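Local structure of mandelate racemase/muconate lactonizing enzyme-like protein (Roseovarius sp. TM1035, 3RCY) at residues V238-V243 with G260-T265; A267-V272 with L281-G286. The protein probably acts as a magnesium-dependent isomerase or sugar-acid dehydratase of the enolase superfamily, though its physiological substrate is not established. All coordinates share one frame; numbering follows the deposited sequence.

Contact 1 (V238-V243 with G260-T265); sequences VPPDNV and GERLTT. With MG (magnesium ion), chain I; RIB (alpha-D-ribofuranose), chain M.
The pyrrolidine ring of P240 lies over one face of the R262 guanidinium, joining two loops at the C-terminal ends of neighbouring strands in the modified TIM barrel of the enolase superfamily. Its CD sits above the centre of the flat group, 3.5 Å from R262 CZ, while P240 CG reaches toward R262 NE and also rests on CB and CD of the arginine. The bend at chi3 (-87°) lets the aliphatic part and the guanidinium both meet the proline. P240 CB, which also rests near R262 CB, touches L263 CD2 at 4.0 Å. That same leucine methyl approaches O2 of the ribose at 3.5 Å, and V243 CG2 comes within 3.3 Å of the ribose O1, giving the sugar an apolar border. A bond from the ribose O1 to P240 O is doubtful, because that oxygen clashes with the sugar.

Partners outside the two loops hold the guanidinium: NE pairs with E236 in a salt bridge, NH1 donates to T84 O of a second subunit, and F83 of that subunit makes a cation-pi contact. The arginine therefore links the loop that carries E261 to the second subunit. Behind it, G260 to L263 form a type I beta turn closed by L263 N to G260 O at 3.0 Å. From this turn the E261 chain, extended beyond CG, carries its carboxylate to the metal. E261 OE1 binds the magnesium ion at 2.2 Å alongside E235 and four waters, and E261 OE2 accepts a hydrogen bond from one of those waters at 2.5 Å.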
ATOM      1  N   VAL A 238      -1.878 -18.033  16.092  1.00 11.57           N
ATOM      2  CA  VAL A 238      -2.996 -18.426  15.236  1.00 11.84           C
ATOM      3  C   VAL A 238      -2.586 -19.688  14.470  1.00 12.41           C
ATOM      4  O   VAL A 238      -1.409 -20.023  14.454  1.00 13.29           O
ATOM      5  CB  VAL A 238      -3.397 -17.289  14.242  1.00 11.61           C
ATOM      6  CG1 VAL A 238      -3.932 -16.076  14.991  1.00 13.92           C
ATOM      7  CG2 VAL A 238      -2.230 -16.899  13.324  1.00 13.09           C
ATOM      8  N   PRO A 239      -3.549 -20.406  13.853  1.00 12.83           N
ATOM      9  CA  PRO A 239      -3.172 -21.589  13.062  1.00 12.48           C
ATOM     10  C   PRO A 239      -2.197 -21.246  11.925  1.00 12.62           C
ATOM     11  O   PRO A 239      -2.157 -20.098  11.485  1.00 13.16           O
ATOM     12  CB  PRO A 239      -4.509 -22.076  12.501  1.00 12.49           C
ATOM     13  CG  PRO A 239      -5.530 -21.590  13.515  1.00 12.43           C
ATOM     14  CD  PRO A 239      -5.018 -20.248  13.939  1.00 12.26           C
ATOM     15  N   PRO A 240      -1.413 -22.239  11.458  1.00 12.25           N
ATOM     16  CA  PRO A 240      -0.328 -22.000  10.500  1.00 12.16           C
ATOM     17  C   PRO A 240      -0.753 -21.837   9.031  1.00 12.67           C
ATOM     18  O   PRO A 240       0.105 -21.897   8.152  1.00 13.01           O
ATOM     19  CB  PRO A 240       0.558 -23.249  10.663  1.00 12.07           C
ATOM     20  CG  PRO A 240      -0.412 -24.338  11.075  1.00  9.32           C
ATOM     21  CD  PRO A 240      -1.450 -23.643  11.924  1.00 11.85           C
ATOM     22  N   ASP A 241      -2.038 -21.607   8.767  1.00 12.08           N
ATOM     23  CA  ASP A 241      -2.542 -21.601   7.393  1.00 12.31           C
ATOM     24  C   ASP A 241      -2.972 -20.224   6.883  1.00 12.40           C
ATOM     25  O   ASP A 241      -3.739 -20.121   5.921  1.00 13.03           O
ATOM     26  CB  ASP A 241      -3.700 -22.602   7.244  1.00 12.56           C
ATOM     27  CG  ASP A 241      -4.889 -22.295   8.170  1.00 15.90           C
ATOM     28  OD1 ASP A 241      -4.831 -21.343   8.983  1.00 12.73           O
ATOM     29  OD2 ASP A 241      -5.895 -23.031   8.088  1.00 12.96           O
ATOM     30  N   ASN A 242      -2.478 -19.172   7.525  1.00 12.18           N
ATOM     31  CA  ASN A 242      -2.920 -17.819   7.218  1.00 11.67           C
ATOM     32  C   ASN A 242      -1.880 -16.789   7.632  1.00 11.55           C
ATOM     33  O   ASN A 242      -1.882 -16.322   8.776  1.00 11.21           O
ATOM     34  CB  ASN A 242      -4.257 -17.526   7.904  1.00 11.44           C
ATOM     35  CG  ASN A 242      -4.925 -16.270   7.357  1.00 13.79           C
ATOM     36  OD1 ASN A 242      -4.247 -15.352   6.905  1.00 11.56           O
ATOM     37  ND2 ASN A 242      -6.251 -16.220   7.411  1.00 11.79           N
ATOM     38  N   VAL A 243      -0.991 -16.454   6.702  1.00 11.81           N
ATOM     39  CA  VAL A 243       0.100 -15.522   6.971  1.00 11.90           C
ATOM     40  C   VAL A 243      -0.449 -14.137   7.307  1.00 11.87           C
ATOM     41  O   VAL A 243       0.038 -13.484   8.227  1.00 12.01           O
ATOM     42  CB  VAL A 243       1.087 -15.433   5.775  1.00 12.49           C
ATOM     43  CG1 VAL A 243       2.223 -14.456   6.077  1.00 18.79           C
ATOM     44  CG2 VAL A 243       1.654 -16.800   5.452  1.00 18.63           C
ATOM     45  N   GLY A 260       6.832 -21.365  13.058  1.00 11.64           N
ATOM     46  CA  GLY A 260       7.483 -22.093  11.976  1.00 11.85           C
ATOM     47  C   GLY A 260       7.427 -23.606  12.043  1.00 12.38           C
ATOM     48  O   GLY A 260       7.714 -24.281  11.047  1.00 12.10           O
ATOM     49  N   GLU A 261       7.066 -24.155  13.201  1.00 12.48           N
ATOM     50  CA  GLU A 261       7.178 -25.604  13.384  1.00 13.11           C
ATOM     51  C   GLU A 261       6.275 -26.421  12.461  1.00 13.00           C
ATOM     52  O   GLU A 261       6.549 -27.589  12.211  1.00 13.44           O
ATOM     53  CB  GLU A 261       6.944 -26.002  14.837  1.00 13.70           C
ATOM     54  CG  GLU A 261       5.483 -26.001  15.262  1.00 13.80           C
ATOM     55  CD  GLU A 261       5.350 -26.175  16.758  1.00 15.02           C
ATOM     56  OE1 GLU A 261       5.781 -25.255  17.495  1.00 14.51           O
ATOM     57  OE2 GLU A 261       4.841 -27.234  17.196  1.00 14.41           O
ATOM     58  N   ARG A 262       5.211 -25.802  11.953  1.00 12.42           N
ATOM     59  CA  ARG A 262       4.270 -26.495  11.072  1.00 12.01           C
ATOM     60  C   ARG A 262       4.384 -26.024   9.624  1.00 11.71           C
ATOM     61  O   ARG A 262       3.552 -26.367   8.773  1.00 11.59           O
ATOM     62  CB  ARG A 262       2.848 -26.340  11.607  1.00 11.77           C
ATOM     63  CG  ARG A 262       2.644 -27.136  12.900  1.00 13.07           C
ATOM     64  CD  ARG A 262       1.218 -27.108  13.354  1.00 12.04           C
ATOM     65  NE  ARG A 262       0.931 -25.944  14.180  1.00 12.91           N
ATOM     66  CZ  ARG A 262      -0.285 -25.607  14.597  1.00 12.48           C
ATOM     67  NH1 ARG A 262      -1.343 -26.337  14.249  1.00 12.90           N
ATOM     68  NH2 ARG A 262      -0.443 -24.548  15.377  1.00 12.90           N
ATOM     69  N   LEU A 263       5.433 -25.246   9.353  1.00 11.16           N
ATOM     70  CA  LEU A 263       5.694 -24.715   8.014  1.00 10.76           C
ATOM     71  C   LEU A 263       6.797 -25.505   7.325  1.00 11.34           C
ATOM     72  O   LEU A 263       7.597 -26.192   7.982  1.00 11.61           O
ATOM     73  CB  LEU A 263       6.074 -23.222   8.085  1.00 10.17           C
ATOM     74  CG  LEU A 263       5.035 -22.279   8.700  1.00  8.93           C
ATOM     75  CD1 LEU A 263       5.466 -20.803   8.513  1.00  9.81           C
ATOM     76  CD2 LEU A 263       3.619 -22.501   8.123  1.00  9.98           C
ATOM     77  N   THR A 264       6.857 -25.405   6.000  1.00 11.15           N
ATOM     78  CA  THR A 264       7.842 -26.177   5.274  1.00 11.62           C
ATOM     79  C   THR A 264       8.373 -25.486   4.026  1.00 11.40           C
ATOM     80  O   THR A 264       7.599 -24.948   3.224  1.00 11.63           O
ATOM     81  CB  THR A 264       7.316 -27.597   4.932  1.00 11.94           C
ATOM     82  OG1 THR A 264       8.358 -28.344   4.304  1.00 15.76           O
ATOM     83  CG2 THR A 264       6.096 -27.537   4.014  1.00 14.72           C
ATOM     84  N   THR A 265       9.696 -25.576   3.865  1.00 11.29           N
ATOM     85  CA  THR A 265      10.486 -24.963   2.772  1.00 11.51           C
ATOM     86  C   THR A 265      10.509 -23.441   2.827  1.00 11.48           C
ATOM     87  O   THR A 265       9.639 -22.806   3.432  1.00 11.09           O
ATOM     88  CB  THR A 265      10.064 -25.374   1.318  1.00 11.70           C
ATOM     89  OG1 THR A 265       8.968 -24.558   0.887  1.00 13.52           O
ATOM     90  CG2 THR A 265       9.718 -26.875   1.182  1.00 13.42           C
TER
HETATM   91 MG    MG I 500       5.547 -24.844  19.617  1.00 19.29          MG
HETATM   92  O5  RIB M 433      -2.196 -21.542   2.886  1.00 51.74           O
HETATM   93  C5  RIB M 433      -1.053 -20.687   2.783  1.00 51.69           C
HETATM   94  C4  RIB M 433       0.137 -21.422   3.371  1.00 51.71           C
HETATM   95  O4  RIB M 433       1.074 -20.494   3.915  1.00 51.68           O
HETATM   96  C3  RIB M 433      -0.280 -22.304   4.528  1.00 51.70           C
HETATM   97  O3  RIB M 433      -0.423 -23.643   4.087  1.00 51.94           O
HETATM   98  C2  RIB M 433       0.858 -22.239   5.505  1.00 51.71           C
HETATM   99  O2  RIB M 433       1.685 -23.388   5.352  1.00 51.95           O
HETATM  100  C1  RIB M 433       1.639 -20.997   5.129  1.00 51.95           C
HETATM  101  O1  RIB M 433       1.541 -20.027   6.180  1.00 51.41           O
HETATM  102  O   HOH W   1       4.263 -26.753  19.573  1.00 25.56           O
HETATM  103  O   HOH W   2       4.894 -24.233  21.661  1.00 17.31           O
HETATM  104  O   HOH W   3       7.272 -26.109  20.575  1.00 14.52           O
HETATM  105  O   HOH W   4       3.415 -24.139  19.026  1.00 15.77           O

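Contact 2 (A267-V272 with L281-G286). With RIB (alpha-D-ribofuranose), chain L; RIB (alpha-D-ribofuranose), chain M.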
ATOM      1  N   ALA A 267       9.705 -21.536   0.509  1.00 11.38           N
ATOM      2  CA  ALA A 267       8.489 -21.007  -0.144  1.00 11.74           C
ATOM      3  C   ALA A 267       7.418 -20.590   0.868  1.00 11.85           C
ATOM      4  O   ALA A 267       6.565 -19.765   0.560  1.00 12.05           O
ATOM      5  CB  ALA A 267       7.910 -22.018  -1.151  1.00 11.67           C
ATOM      6  N   GLU A 268       7.463 -21.163   2.071  1.00 12.10           N
ATOM      7  CA  GLU A 268       6.515 -20.800   3.132  1.00 12.22           C
ATOM      8  C   GLU A 268       7.108 -19.829   4.139  1.00 12.43           C
ATOM      9  O   GLU A 268       6.396 -18.982   4.670  1.00 12.40           O
ATOM     10  CB  GLU A 268       5.979 -22.051   3.837  1.00 12.88           C
ATOM     11  CG  GLU A 268       5.002 -22.815   2.956  1.00 13.67           C
ATOM     12  CD  GLU A 268       4.377 -24.043   3.618  1.00 13.92           C
ATOM     13  OE1 GLU A 268       4.593 -24.298   4.825  1.00 13.59           O
ATOM     14  OE2 GLU A 268       3.647 -24.761   2.904  1.00 14.29           O
ATOM     15  N   PHE A 269       8.409 -19.947   4.402  1.00 11.89           N
ATOM     16  CA  PHE A 269       9.048 -19.036   5.352  1.00 12.78           C
ATOM     17  C   PHE A 269       9.228 -17.628   4.791  1.00 13.85           C
ATOM     18  O   PHE A 269       9.113 -16.647   5.528  1.00 14.34           O
ATOM     19  CB  PHE A 269      10.366 -19.604   5.868  1.00 12.29           C
ATOM     20  CG  PHE A 269      10.183 -20.631   6.942  1.00 12.64           C
ATOM     21  CD1 PHE A 269       9.918 -20.242   8.255  1.00 12.64           C
ATOM     22  CD2 PHE A 269      10.222 -21.990   6.636  1.00 12.64           C
ATOM     23  CE1 PHE A 269       9.709 -21.202   9.258  1.00 12.67           C
ATOM     24  CE2 PHE A 269      10.024 -22.957   7.624  1.00 12.81           C
ATOM     25  CZ  PHE A 269       9.764 -22.559   8.941  1.00 12.73           C
ATOM     26  N   ALA A 270       9.480 -17.533   3.488  1.00 13.79           N
ATOM     27  CA  ALA A 270       9.671 -16.228   2.852  1.00 14.65           C
ATOM     28  C   ALA A 270       8.478 -15.269   3.039  1.00 14.04           C
ATOM     29  O   ALA A 270       8.682 -14.122   3.444  1.00 14.36           O
ATOM     30  CB  ALA A 270      10.031 -16.389   1.369  1.00 15.34           C
ATOM     31  N   PRO A 271       7.240 -15.722   2.745  1.00 13.56           N
ATOM     32  CA  PRO A 271       6.079 -14.851   2.963  1.00 13.18           C
ATOM     33  C   PRO A 271       5.852 -14.451   4.427  1.00 12.84           C
ATOM     34  O   PRO A 271       5.392 -13.339   4.686  1.00 13.19           O
ATOM     35  CB  PRO A 271       4.903 -15.692   2.456  1.00 13.56           C
ATOM     36  CG  PRO A 271       5.513 -16.613   1.450  1.00 14.91           C
ATOM     37  CD  PRO A 271       6.853 -16.957   2.034  1.00 13.91           C
ATOM     38  N   VAL A 272       6.168 -15.341   5.366  1.00 12.47           N
ATOM     39  CA  VAL A 272       6.073 -15.027   6.796  1.00 12.22           C
ATOM     40  C   VAL A 272       6.938 -13.802   7.129  1.00 12.64           C
ATOM     41  O   VAL A 272       6.494 -12.886   7.824  1.00 12.90           O
ATOM     42  CB  VAL A 272       6.467 -16.246   7.663  1.00 11.86           C
ATOM     43  CG1 VAL A 272       6.675 -15.850   9.125  1.00 13.68           C
ATOM     44  CG2 VAL A 272       5.397 -17.355   7.556  1.00 13.99           C
ATOM     45  N   LEU A 281      11.824 -17.358  13.618  1.00 11.18           N
ATOM     46  CA  LEU A 281      11.429 -18.517  12.818  1.00 11.17           C
ATOM     47  C   LEU A 281      11.836 -19.812  13.501  1.00 11.08           C
ATOM     48  O   LEU A 281      12.985 -19.964  13.906  1.00 11.18           O
ATOM     49  CB  LEU A 281      12.027 -18.446  11.400  1.00 10.58           C
ATOM     50  CG  LEU A 281      11.723 -17.182  10.580  1.00 15.29           C
ATOM     51  CD1 LEU A 281      12.343 -17.259   9.180  1.00 10.04           C
ATOM     52  CD2 LEU A 281      10.215 -16.867  10.495  1.00 10.09           C
ATOM     53  N   GLN A 282      10.890 -20.744  13.600  1.00 11.09           N
ATOM     54  CA  GLN A 282      11.085 -21.979  14.358  1.00 11.62           C
ATOM     55  C   GLN A 282      10.862 -23.227  13.502  1.00 12.36           C
ATOM     56  O   GLN A 282       9.983 -24.046  13.806  1.00 12.40           O
ATOM     57  CB  GLN A 282      10.143 -21.997  15.568  1.00 11.94           C
ATOM     58  CG  GLN A 282      10.235 -20.753  16.456  1.00 10.66           C
ATOM     59  CD  GLN A 282       9.105 -20.682  17.455  1.00 12.62           C
ATOM     60  OE1 GLN A 282       7.925 -20.695  17.085  1.00 10.92           O
ATOM     61  NE2 GLN A 282       9.456 -20.599  18.734  1.00 11.14           N
ATOM     62  N   PRO A 283      11.656 -23.392  12.426  1.00 12.39           N
ATOM     63  CA  PRO A 283      11.404 -24.573  11.611  1.00 12.09           C
ATOM     64  C   PRO A 283      11.786 -25.833  12.370  1.00 12.20           C
ATOM     65  O   PRO A 283      12.696 -25.814  13.215  1.00 11.44           O
ATOM     66  CB  PRO A 283      12.349 -24.395  10.431  1.00 12.33           C
ATOM     67  CG  PRO A 283      13.539 -23.644  11.026  1.00 10.11           C
ATOM     68  CD  PRO A 283      12.898 -22.693  12.033  1.00 12.61           C
ATOM     69  N   ALA A 284      11.051 -26.905  12.105  1.00 11.66           N
ATOM     70  CA  ALA A 284      11.511 -28.228  12.480  1.00 12.05           C
ATOM     71  C   ALA A 284      12.297 -28.748  11.282  1.00 12.13           C
ATOM     72  O   ALA A 284      11.715 -29.011  10.224  1.00 12.22           O
ATOM     73  CB  ALA A 284      10.316 -29.139  12.787  1.00 11.64           C
ATOM     74  N   LEU A 285      13.613 -28.892  11.441  1.00 12.21           N
ATOM     75  CA  LEU A 285      14.489 -29.303  10.327  1.00 12.71           C
ATOM     76  C   LEU A 285      14.087 -30.637   9.695  1.00 13.37           C
ATOM     77  O   LEU A 285      14.277 -30.840   8.491  1.00 13.83           O
ATOM     78  CB  LEU A 285      15.957 -29.335  10.762  1.00 12.65           C
ATOM     79  CG  LEU A 285      16.722 -28.007  10.592  1.00  9.00           C
ATOM     80  CD1 LEU A 285      16.144 -26.895  11.468  1.00 12.91           C
ATOM     81  CD2 LEU A 285      18.199 -28.189  10.907  1.00 13.00           C
ATOM     82  N   GLY A 286      13.529 -31.532  10.509  1.00 13.19           N
ATOM     83  CA  GLY A 286      13.008 -32.823  10.024  1.00 13.32           C
ATOM     84  C   GLY A 286      11.712 -32.701   9.236  1.00 13.14           C
ATOM     85  O   GLY A 286      11.234 -33.679   8.662  1.00 13.70           O
TER
HETATM   86  O5  RIB L 505       4.656 -21.206  -0.979  1.00 51.35           O
HETATM   87  C5  RIB L 505       3.548 -20.539  -0.365  1.00 50.87           C
HETATM   88  C4  RIB L 505       2.311 -21.396  -0.567  1.00 51.00           C
HETATM   89  O4  RIB L 505       1.432 -20.738  -1.478  1.00 50.85           O
HETATM   90  C3  RIB L 505       2.699 -22.726  -1.181  1.00 50.90           C
HETATM   91  O3  RIB L 505       2.411 -23.782  -0.246  1.00 51.00           O
HETATM   92  C2  RIB L 505       1.931 -22.808  -2.493  1.00 50.83           C
HETATM   93  O2  RIB L 505       1.178 -24.010  -2.589  1.00 51.19           O
HETATM   94  C1  RIB L 505       0.973 -21.629  -2.494  1.00 51.22           C
HETATM   95  O1  RIB L 505       0.923 -20.958  -3.768  1.00 50.78           O
HETATM   96  O5  RIB M 433      -2.196 -21.542   2.886  1.00 51.74           O
HETATM   97  C5  RIB M 433      -1.053 -20.687   2.783  1.00 51.69           C
HETATM   98  C4  RIB M 433       0.137 -21.422   3.371  1.00 51.71           C
HETATM   99  O4  RIB M 433       1.074 -20.494   3.915  1.00 51.68           O
HETATM  100  C3  RIB M 433      -0.280 -22.304   4.528  1.00 51.70           C
HETATM  101  O3  RIB M 433      -0.423 -23.643   4.087  1.00 51.94           O
HETATM  102  C2  RIB M 433       0.858 -22.239   5.505  1.00 51.71           C
HETATM  103  O2  RIB M 433       1.685 -23.388   5.352  1.00 51.95           O
HETATM  104  C1  RIB M 433       1.639 -20.997   5.129  1.00 51.95           C
HETATM  105  O1  RIB M 433       1.541 -20.027   6.180  1.00 51.41           O
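L281 at the end of its barrel strand meets two side chains of the helix above, F269 and V272, and divides its methyls between them. CD1 lies 4.0 Å from F269 CD1, and CD2 reaches V272 CG1 at 3.9 Å as well as the same corner of the phenyl ring. The leucine side chain slides past both helix residues in the opposite direction. Q282 turns away from the helix; its NE2 hydrogen-bonds E235, a magnesium ligand, and so probably helps position it. P283 comes back toward the helix and sets CB 3.5 Å from F269 CZ, the two side chains crossing at about a right angle. The phenyl ring is thus met at CD1 by the leucine and at CZ by the proline, both apolar contacts. Beyond this, A284 and L285 pack on helix 316-327, and G286 N bonds to E318 there.

The sugar side of the helix is polar: A267 O accepts a 2.8 Å hydrogen bond from O5 of one ribose, and E268 OE1 a weak one from O2 of the other. E268 OE1 also accepts from T264 N, which holds the carboxylate next to contact 1, and OE2 forms a salt bridge with R86 of a second subunit. Helix 266-274 packs on the strand 280-281 side of the barrel, with V297 of helix 290-302 against both F269 and L281, and M294 against P283.

In the fold
The two contacts follow each other along the chain, contact 1 closing before contact 2 opens, and their centres lie 8 Å apart on the same side of the chain's centre. Together they run through the loops after strands 233-235 and 257-259, then helix 266-274 and strand 280-281, which with 257-259 forms a beta-alpha-beta crossover. They touch directly, L263 CD1 lying 3.6 Å from V272 CG2 and G260 O 3.4 Å from F269 CZ. Both border the same ribose and the second subunit. The apolar core of contact 2 therefore backs the loop that, in contact 1, brings a magnesium ligand to the barrel mouth.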